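Leucine aminopeptidase 1 (Caenorhabditis elegans, PDB 2HB6) removes N-terminal amino acids, preferably leucine, from peptides using two zinc ions per subunit, and probably acts as a digestive enzyme. Local coordinates at residues V223-P228 against S310-K315; A248-G253 against H299-I304; E329-D334 against S424-M429. The protein carries 1 engineered substitution. All blocks are in the same frame, centred on the assembly; numbering follows the deposited sequence. Where two conformers were deposited one is given.

From the N terminus, the first of the six segments is 223-228, on helix 218-224 and running on into a turn; its mate, 310-315, follows strand 297-307. Within the long loop that contact 1 closes, contact 2 closes a shorter one through helix 277-290, pairing strand 246-254 with strand 297-307 in the central sheet of the catalytic domain. Contact 3 comes later, in series with both: 329-334, leading into helix 337-350, meets the 424-429 loop across 89 intervening residues. Contacts 1 and 3 touch directly, Asn314 packing on Ile330 and Thr333, and both reach the second subunit. Contacts 2 and 3 each carry a residue that binds sodium at the metal centre.

Contact 1: residues V223-P228 against S310-K315; sequences VGKAGP and SPIANK
Two type I turns, Gly224-Gly227, which overlaps helix 218-224, and Ser310-Ala313 after strand 297-307, face each other through Ala226 and Ala313. The methyl groups meet with Ala226 CB 3.8 Å from Ala313 CB, and Ser310 OG lies at the side of the same Ala226 methyl. That hydroxyl is engaged within its own loop: it accepts from Ile312 N in an ST turn, which helps fix the shape of the turn that Ala226 packs against. No direct hydrogen bond crosses between the segments.

Lys225 does the bridging instead. Its CG sits between the backbone N and the carbonyl carbon (chi1 65°), and from there the extended chain runs alongside the 310-315 loop, bringing Lys225 CE to 3.2 Å from Ile312 O. The ammonium group does not bond to that carbonyl directly. One water, 2.8 Å from Lys225 NZ, donates to Ile312 O, and another, 3.0 Å from Lys225 NZ, donates to Asn314 OD1; the third partner of the nitrogen is His222 ND1. Ile312 returns the contact with its CD1, 3.7 Å from Lys225 O.

In the hexamer these turns belong to a subunit junction of the catalytic domain: Pro311 and Ile312 pack on Ala226 and Pro228 of the second subunit, while Pro228 and Ser310 meet Pro311 of the third. Toward the helix end, Val223 and Asn314 approach with two donors facing, Val223 N and Asn314 ND2 3.4 Å apart, so that pair is mere proximity. A further water accepts from Asn314 N at 2.9 Å and lies within hydrogen-bonding reach of Val223 O. The branched end of Val223 also touches Glu336, a zinc ligand by similarity.

Contact 2: residues A248-G253 against H299-I304; sequences ALVGKG and HACLCI. With NA (sodium ion), chain F.
A parallel strand pair, Ala248-Gly253 against His299-Ile304, forms part of the central sheet of the catalytic domain, its two strands joined by a beta-alpha-beta crossover that runs through helix 277-290. Five backbone hydrogen bonds zigzag between them, from Leu249 N to His299 O (2.7 Å) at one end to Gly253 N and Cys303 O at the other. The last is the most bent, with an N-H...O angle of 132°. The strand directions differ by 18°.

Val250 and Cys303 share a face with Cys301 and Lys252. Val250 touches both cysteines, one with each methyl: CG2 lies 4.0 Å from Cys301 CB and CG1 4.1 Å from Cys303 SG. Helix 337-350 packs on this face, while helix 186-199 lies against Leu302 and Ile304 on the other. A beta carbon at Gly253 would collide with Cys303 O, and its absence lets the strands come close, with Gly253 CA 4.4 Å from Ile304 CA.

Lys252, with CG anti to the backbone N (chi1 174°) and the rest extended, carries its amine away from the sheet on the Val250 face to a sodium ion 2.3 Å from Lys252 NZ. Asp257, Asp275 and Glu336 also bind this ion, at what is by similarity the second zinc site. The amine nitrogen thus joins three carboxylates as a ligand of one ion, and the strand pair holds that ligand at a fixed place over the sheet.

Contact 3: residues E329-D334 against S424-M429; sequences EINNTD and SNLGKM. With NA (sodium ion), chain G.
The carboxamide of Asn331 lies against the backbone of Ser424 and uses both its ends on that one residue. Asn331 ND2 donates to Ser424 O at 3.0 Å; the donor approaches well above the carbonyl plane of Ser424, 61° out of it, while the oxygen sits only 18° off the plane of the amide. On the other branch Asn331 OD1 takes a weak bond from Ser424 N at 3.3 Å. The group gets there because CG is placed between the backbone N and the carbonyl carbon (chi1 65°). Ser424 was modelled in two conformers; in one of them OG also donates to Asn331 OD1 and takes a weak bond from Asn332 ND2, so these two bonds are less certain.

Leu426 fits its forked end against both asparagines: CD1 stands 3.5 Å from Asn331 O, and CD2 is 3.6 Å from Asn332 ND2, the Asn332 and Leu426 side chains crossing at a slant. An alanine in place of Asn331 removes the donor to Ser424 O and the acceptor of Ser424 N, which would probably leave both groups without mates here and the 424-429 loop freer to shift. Asn425 OD1 accepts in the carbonyl plane from Gly427 N, an Asx turn within the 424-429 loop.

Asn332 OD1 accepts weakly from Asp334 N, linking the contact to the metal ligand two residues on. Asp334 binds sodium through O at 2.7 Å and OD1 at 2.9 Å, alongside a water, Asp257 and Glu336. Lys264, predicted to be catalytic, bonds to Asp334 OD1, and Ser424 packs on Arg338, likewise predicted. The 329-334 loop thus supplies a ligand of the two-metal M17 aminopeptidase site and the 424-429 loop borders it, with sodium where the first zinc is expected by similarity.

Contact 1: residues V223-P228 against S310-K315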
loop_
_atom_site.group_PDB
_atom_site.type_symbol
_atom_site.label_atom_id
_atom_site.label_comp_id
_atom_site.label_asym_id
_atom_site.label_seq_id
_atom_site.Cartn_x
_atom_site.Cartn_y
_atom_site.Cartn_z
ATOM N N VAL A 223 14.126 -17.886 19.293
ATOM C CA VAL A 223 12.804 -17.311 19.065
ATOM C C VAL A 223 12.259 -16.594 20.306
ATOM O O VAL A 223 11.779 -15.462 20.205
ATOM C CB VAL A 223 11.805 -18.369 18.542
ATOM C CG1 VAL A 223 10.390 -17.799 18.482
ATOM C CG2 VAL A 223 12.232 -18.833 17.134
ATOM N N GLY A 224 12.355 -17.249 21.466
ATOM C CA GLY A 224 11.747 -16.749 22.698
ATOM C C GLY A 224 12.595 -15.872 23.601
ATOM O O GLY A 224 12.085 -15.338 24.608
ATOM N N LYS A 225 13.872 -15.691 23.252
ATOM C CA LYS A 225 14.818 -14.998 24.145
ATOM C C LYS A 225 14.446 -13.538 24.432
ATOM O O LYS A 225 14.799 -13.013 25.478
ATOM C CB LYS A 225 16.272 -15.080 23.632
ATOM C CG LYS A 225 16.514 -14.364 22.316
ATOM C CD LYS A 225 17.940 -14.560 21.789
ATOM C CE LYS A 225 17.987 -14.360 20.270
ATOM N NZ LYS A 225 19.398 -14.428 19.751
ATOM N N ALA A 226 13.730 -12.903 23.512
ATOM C CA ALA A 226 13.285 -11.519 23.691
ATOM C C ALA A 226 11.866 -11.405 24.270
ATOM O O ALA A 226 11.232 -10.355 24.148
ATOM C CB ALA A 226 13.363 -10.778 22.378
ATOM N N GLY A 227 11.353 -12.476 24.872
ATOM C CA GLY A 227 10.049 -12.406 25.544
ATOM C C GLY A 227 10.208 -11.762 26.911
ATOM O O GLY A 227 11.309 -11.779 27.474
ATOM N N PRO A 228 9.112 -11.219 27.472
ATOM C CA PRO A 228 9.161 -10.671 28.836
ATOM C C PRO A 228 9.299 -11.765 29.892
ATOM O O PRO A 228 9.755 -11.491 31.000
ATOM C CB PRO A 228 7.813 -9.955 28.979
ATOM C CG PRO A 228 6.894 -10.673 28.043
ATOM C CD PRO A 228 7.767 -11.111 26.879
ATOM N N SER A 310 13.164 -6.579 20.730
ATOM C CA SER A 310 14.184 -5.922 21.545
ATOM C C SER A 310 15.541 -6.055 20.830
ATOM O O SER A 310 15.650 -6.819 19.867
ATOM C CB SER A 310 14.245 -6.564 22.932
ATOM O OG SER A 310 15.121 -7.671 22.899
ATOM N N PRO A 311 16.572 -5.307 21.284
ATOM C CA PRO A 311 17.888 -5.389 20.633
ATOM C C PRO A 311 18.515 -6.777 20.627
ATOM O O PRO A 311 19.425 -7.026 19.828
ATOM C CB PRO A 311 18.757 -4.435 21.456
ATOM C CG PRO A 311 17.778 -3.483 22.077
ATOM C CD PRO A 311 16.564 -4.311 22.375
ATOM N N ILE A 312 18.030 -7.675 21.483
ATOM C CA ILE A 312 18.528 -9.052 21.482
ATOM C C ILE A 312 17.701 -10.063 20.693
ATOM O O ILE A 312 18.092 -11.228 20.610
ATOM C CB ILE A 312 18.831 -9.597 22.907
ATOM C CG1 ILE A 312 17.539 -9.801 23.714
ATOM C CG2 ILE A 312 19.865 -8.724 23.614
ATOM C CD1 ILE A 312 17.667 -10.842 24.838
ATOM N N ALA A 313 16.591 -9.616 20.093
ATOM C CA ALA A 313 15.720 -10.483 19.302
ATOM C C ALA A 313 16.448 -10.999 18.048
ATOM O O ALA A 313 17.408 -10.367 17.587
ATOM C CB ALA A 313 14.415 -9.730 18.902
ATOM N N ASN A 314 15.987 -12.131 17.512
ATOM C CA ASN A 314 16.284 -12.544 16.127
ATOM C C ASN A 314 16.025 -11.395 15.145
ATOM O O ASN A 314 15.049 -10.648 15.289
ATOM C CB ASN A 314 15.398 -13.734 15.702
ATOM C CG ASN A 314 15.764 -15.038 16.404
ATOM O OD1 ASN A 314 16.903 -15.264 16.794
ATOM N ND2 ASN A 314 14.781 -15.911 16.550
ATOM N N LYS A 315 16.922 -11.271 14.169
ATOM C CA LYS A 315 16.882 -10.262 13.102
ATOM C C LYS A 315 16.910 -11.088 11.818
ATOM O O LYS A 315 17.574 -12.124 11.783
ATOM C CB LYS A 315 18.188 -9.433 13.105
ATOM C CG LYS A 315 18.464 -8.566 14.315
ATOM C CD LYS A 315 19.845 -7.892 14.169
ATOM C CE LYS A 315 20.948 -8.709 14.812
ATOM N NZ LYS A 315 21.008 -8.387 16.285
HETATM O O HOH W 1 14.081 -13.440 19.262
HETATM O O HOH W 2 19.410 -14.667 16.759
HETATM O O HOH W 3 20.495 -12.178 20.954
#

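Contact 2: residues A248-G253 against H299-I304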
loop_
_atom_site.group_PDB
_atom_site.type_symbol
_atom_site.label_atom_id
_atom_site.label_comp_id
_atom_site.label_asym_id
_atom_site.label_seq_id
_atom_site.Cartn_x
_atom_site.Cartn_y
_atom_site.Cartn_z
ATOM N N ALA A 248 4.227 -39.021 19.744
ATOM C CA ALA A 248 4.451 -37.667 20.249
ATOM C C ALA A 248 3.464 -36.675 19.658
ATOM O O ALA A 248 3.235 -36.652 18.447
ATOM C CB ALA A 248 5.876 -37.219 19.997
ATOM N N LEU A 249 2.873 -35.858 20.533
ATOM C CA LEU A 249 2.036 -34.722 20.133
ATOM C C LEU A 249 2.799 -33.419 20.414
ATOM O O LEU A 249 2.917 -32.985 21.564
ATOM C CB LEU A 249 0.720 -34.728 20.934
ATOM C CG LEU A 249 -0.062 -36.043 20.872
ATOM C CD1 LEU A 249 -1.173 -36.076 21.892
ATOM C CD2 LEU A 249 -0.610 -36.295 19.465
ATOM N N VAL A 250 3.345 -32.826 19.364
ATOM C CA VAL A 250 4.182 -31.630 19.497
ATOM C C VAL A 250 3.297 -30.417 19.174
ATOM O O VAL A 250 2.642 -30.392 18.146
ATOM C CB VAL A 250 5.405 -31.694 18.543
ATOM C CG1 VAL A 250 6.345 -30.492 18.765
ATOM C CG2 VAL A 250 6.173 -33.030 18.756
ATOM N N GLY A 251 3.257 -29.429 20.064
ATOM C CA GLY A 251 2.338 -28.307 19.902
ATOM C C GLY A 251 3.057 -26.973 19.882
ATOM O O GLY A 251 3.974 -26.751 20.662
ATOM N N LYS A 252 2.636 -26.075 18.987
ATOM C CA LYS A 252 3.207 -24.735 18.928
ATOM C C LYS A 252 2.559 -23.847 19.973
ATOM O O LYS A 252 1.352 -23.567 19.901
ATOM C CB LYS A 252 3.007 -24.127 17.537
ATOM C CG LYS A 252 3.456 -22.665 17.424
ATOM C CD LYS A 252 2.903 -22.051 16.133
ATOM C CE LYS A 252 3.152 -20.576 16.183
ATOM N NZ LYS A 252 2.875 -19.872 14.880
ATOM N N GLY A 253 3.366 -23.397 20.932
ATOM C CA GLY A 253 2.860 -22.625 22.075
ATOM C C GLY A 253 3.426 -21.221 22.110
ATOM O O GLY A 253 4.018 -20.800 23.114
ATOM N N HIS A 299 3.467 -38.890 24.364
ATOM C CA HIS A 299 4.169 -37.712 24.883
ATOM C C HIS A 299 3.471 -36.445 24.366
ATOM O O HIS A 299 3.082 -36.380 23.199
ATOM C CB HIS A 299 5.628 -37.683 24.405
ATOM C CG HIS A 299 6.383 -38.963 24.624
ATOM N ND1 HIS A 299 7.032 -39.251 25.805
ATOM C CD2 HIS A 299 6.643 -39.999 23.790
ATOM C CE1 HIS A 299 7.637 -40.423 25.702
ATOM N NE2 HIS A 299 7.420 -40.896 24.485
ATOM N N ALA A 300 3.313 -35.447 25.228
ATOM C CA ALA A 300 2.962 -34.096 24.770
ATOM C C ALA A 300 4.233 -33.262 24.871
ATOM O O ALA A 300 4.907 -33.283 25.909
ATOM C CB ALA A 300 1.852 -33.498 25.630
ATOM N N CYS A 301 4.593 -32.586 23.779
ATOM C CA CYS A 301 5.814 -31.807 23.730
ATOM C C CYS A 301 5.415 -30.392 23.367
ATOM O O CYS A 301 5.009 -30.132 22.245
ATOM C CB CYS A 301 6.781 -32.338 22.673
ATOM S SG CYS A 301 7.291 -34.069 22.883
ATOM N N LEU A 302 5.510 -29.489 24.327
ATOM C CA LEU A 302 4.990 -28.139 24.147
ATOM C C LEU A 302 6.141 -27.145 24.009
ATOM O O LEU A 302 6.978 -27.017 24.901
ATOM C CB LEU A 302 4.049 -27.761 25.289
ATOM C CG LEU A 302 2.929 -28.781 25.571
ATOM C CD1 LEU A 302 2.052 -28.244 26.690
ATOM C CD2 LEU A 302 2.061 -29.113 24.350
ATOM N N CYS A 303 6.177 -26.437 22.884
ATOM C CA CYS A 303 7.239 -25.456 22.656
ATOM C C CYS A 303 6.655 -24.076 22.932
ATOM O O CYS A 303 5.763 -23.620 22.207
ATOM C CB CYS A 303 7.727 -25.542 21.207
ATOM S SG CYS A 303 8.087 -27.221 20.605
ATOM N N ILE A 304 7.134 -23.430 23.994
ATOM C CA ILE A 304 6.416 -22.304 24.595
ATOM C C ILE A 304 7.317 -21.071 24.618
ATOM O O ILE A 304 8.335 -21.057 25.307
ATOM C CB ILE A 304 5.928 -22.618 26.051
ATOM C CG1 ILE A 304 4.903 -23.767 26.049
ATOM C CG2 ILE A 304 5.273 -21.373 26.667
ATOM C CD1 ILE A 304 4.677 -24.395 27.443
HETATM NA NA NA F . 3.495 -17.662 15.191
#

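Contact 3: residues E329-D334 against S424-M429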
loop_
_atom_site.group_PDB
_atom_site.type_symbol
_atom_site.label_atom_id
_atom_site.label_comp_id
_atom_site.label_asym_id
_atom_site.label_seq_id
_atom_site.Cartn_x
_atom_site.Cartn_y
_atom_site.Cartn_z
ATOM N N GLU A 329 19.062 -20.079 8.290
ATOM C CA GLU A 329 19.127 -18.638 8.059
ATOM C C GLU A 329 17.712 -18.075 8.212
ATOM O O GLU A 329 16.781 -18.454 7.484
ATOM C CB GLU A 329 19.689 -18.337 6.664
ATOM C CG GLU A 329 19.692 -16.867 6.306
ATOM C CD GLU A 329 20.222 -16.578 4.901
ATOM O OE1 GLU A 329 20.397 -17.509 4.077
ATOM O OE2 GLU A 329 20.478 -15.390 4.633
ATOM N N ILE A 330 17.552 -17.185 9.180
ATOM C CA ILE A 330 16.250 -16.592 9.450
ATOM C C ILE A 330 16.130 -15.396 8.523
ATOM O O ILE A 330 16.822 -14.410 8.708
ATOM C CB ILE A 330 16.108 -16.155 10.926
ATOM C CG1 ILE A 330 16.232 -17.375 11.855
ATOM C CG2 ILE A 330 14.744 -15.455 11.158
ATOM C CD1 ILE A 330 16.380 -17.015 13.349
ATOM N N ASN A 331 15.281 -15.497 7.502
ATOM C CA ASN A 331 14.981 -14.319 6.662
ATOM C C ASN A 331 13.622 -13.705 6.987
ATOM O O ASN A 331 13.217 -12.701 6.408
ATOM C CB ASN A 331 15.106 -14.656 5.172
ATOM C CG ASN A 331 14.081 -15.677 4.712
ATOM O OD1 ASN A 331 13.566 -16.471 5.506
ATOM N ND2 ASN A 331 13.779 -15.660 3.423
ATOM N N ASN A 332 12.925 -14.315 7.938
ATOM C CA ASN A 332 11.566 -13.910 8.287
ATOM C C ASN A 332 11.279 -14.195 9.773
ATOM O O ASN A 332 11.005 -15.329 10.158
ATOM C CB ASN A 332 10.558 -14.645 7.386
ATOM C CG ASN A 332 9.106 -14.156 7.570
ATOM O OD1 ASN A 332 8.807 -13.357 8.456
ATOM N ND2 ASN A 332 8.208 -14.639 6.715
ATOM N N THR A 333 11.310 -13.158 10.605
ATOM C CA THR A 333 11.054 -13.344 12.032
ATOM C C THR A 333 9.577 -13.628 12.356
ATOM O O THR A 333 9.262 -14.121 13.442
ATOM C CB THR A 333 11.522 -12.139 12.867
ATOM O OG1 THR A 333 10.758 -10.993 12.493
ATOM C CG2 THR A 333 13.016 -11.871 12.650
ATOM N N ASP A 334 8.686 -13.315 11.419
ATOM C CA ASP A 334 7.279 -13.719 11.506
ATOM C C ASP A 334 7.037 -15.169 11.041
ATOM O O ASP A 334 5.895 -15.629 10.961
ATOM C CB ASP A 334 6.402 -12.750 10.712
ATOM C CG ASP A 334 4.939 -12.790 11.144
ATOM O OD1 ASP A 334 4.647 -13.306 12.247
ATOM O OD2 ASP A 334 4.077 -12.340 10.367
ATOM N N SER A 424 12.036 -19.395 5.567
ATOM C CA SER A 424 10.884 -19.004 4.764
ATOM C C SER A 424 11.347 -18.533 3.397
ATOM O O SER A 424 12.551 -18.392 3.148
ATOM C CB SER A 424 10.046 -17.925 5.470
ATOM O OG SER A 424 10.420 -16.623 5.067
ATOM N N ASN A 425 10.389 -18.344 2.497
ATOM C CA ASN A 425 10.649 -17.749 1.197
ATOM C C ASN A 425 9.761 -16.511 1.090
ATOM O O ASN A 425 8.545 -16.590 1.260
ATOM C CB ASN A 425 10.341 -18.766 0.079
ATOM C CG ASN A 425 10.724 -18.249 -1.315
ATOM O OD1 ASN A 425 10.290 -17.176 -1.731
ATOM N ND2 ASN A 425 11.540 -19.018 -2.038
ATOM N N LEU A 426 10.366 -15.366 0.806
ATOM C CA LEU A 426 9.629 -14.113 0.883
ATOM C C LEU A 426 9.038 -13.696 -0.449
ATOM O O LEU A 426 8.344 -12.683 -0.530
ATOM C CB LEU A 426 10.508 -12.997 1.444
ATOM C CG LEU A 426 10.871 -13.163 2.918
ATOM C CD1 LEU A 426 11.829 -12.056 3.307
ATOM C CD2 LEU A 426 9.609 -13.133 3.774
ATOM N N GLY A 427 9.315 -14.477 -1.488
ATOM C CA GLY A 427 8.778 -14.195 -2.804
ATOM C C GLY A 427 7.954 -15.337 -3.348
ATOM O O GLY A 427 7.097 -15.907 -2.656
ATOM N N LYS A 428 8.233 -15.670 -4.598
ATOM C CA LYS A 428 7.488 -16.698 -5.314
ATOM C C LYS A 428 8.140 -18.028 -5.032
ATOM O O LYS A 428 9.361 -18.159 -5.043
ATOM C CB LYS A 428 7.492 -16.430 -6.823
ATOM C CG LYS A 428 6.124 -16.156 -7.404
ATOM C CD LYS A 428 5.738 -14.687 -7.294
ATOM C CE LYS A 428 4.563 -14.362 -8.216
ATOM N NZ LYS A 428 4.309 -12.892 -8.334
ATOM N N MET A 429 7.310 -19.012 -4.740
ATOM C CA MET A 429 7.811 -20.327 -4.438
ATOM C C MET A 429 6.994 -21.356 -5.213
ATOM O O MET A 429 5.858 -21.078 -5.626
ATOM C CB MET A 429 7.756 -20.561 -2.926
ATOM C CG MET A 429 6.379 -20.581 -2.293
ATOM S SD MET A 429 6.487 -20.464 -0.464
ATOM C CE MET A 429 6.374 -18.705 -0.324
HETATM NA NA NA G . 4.307 -16.097 13.062
HETATM O O HOH W 4 2.277 -16.310 10.945
#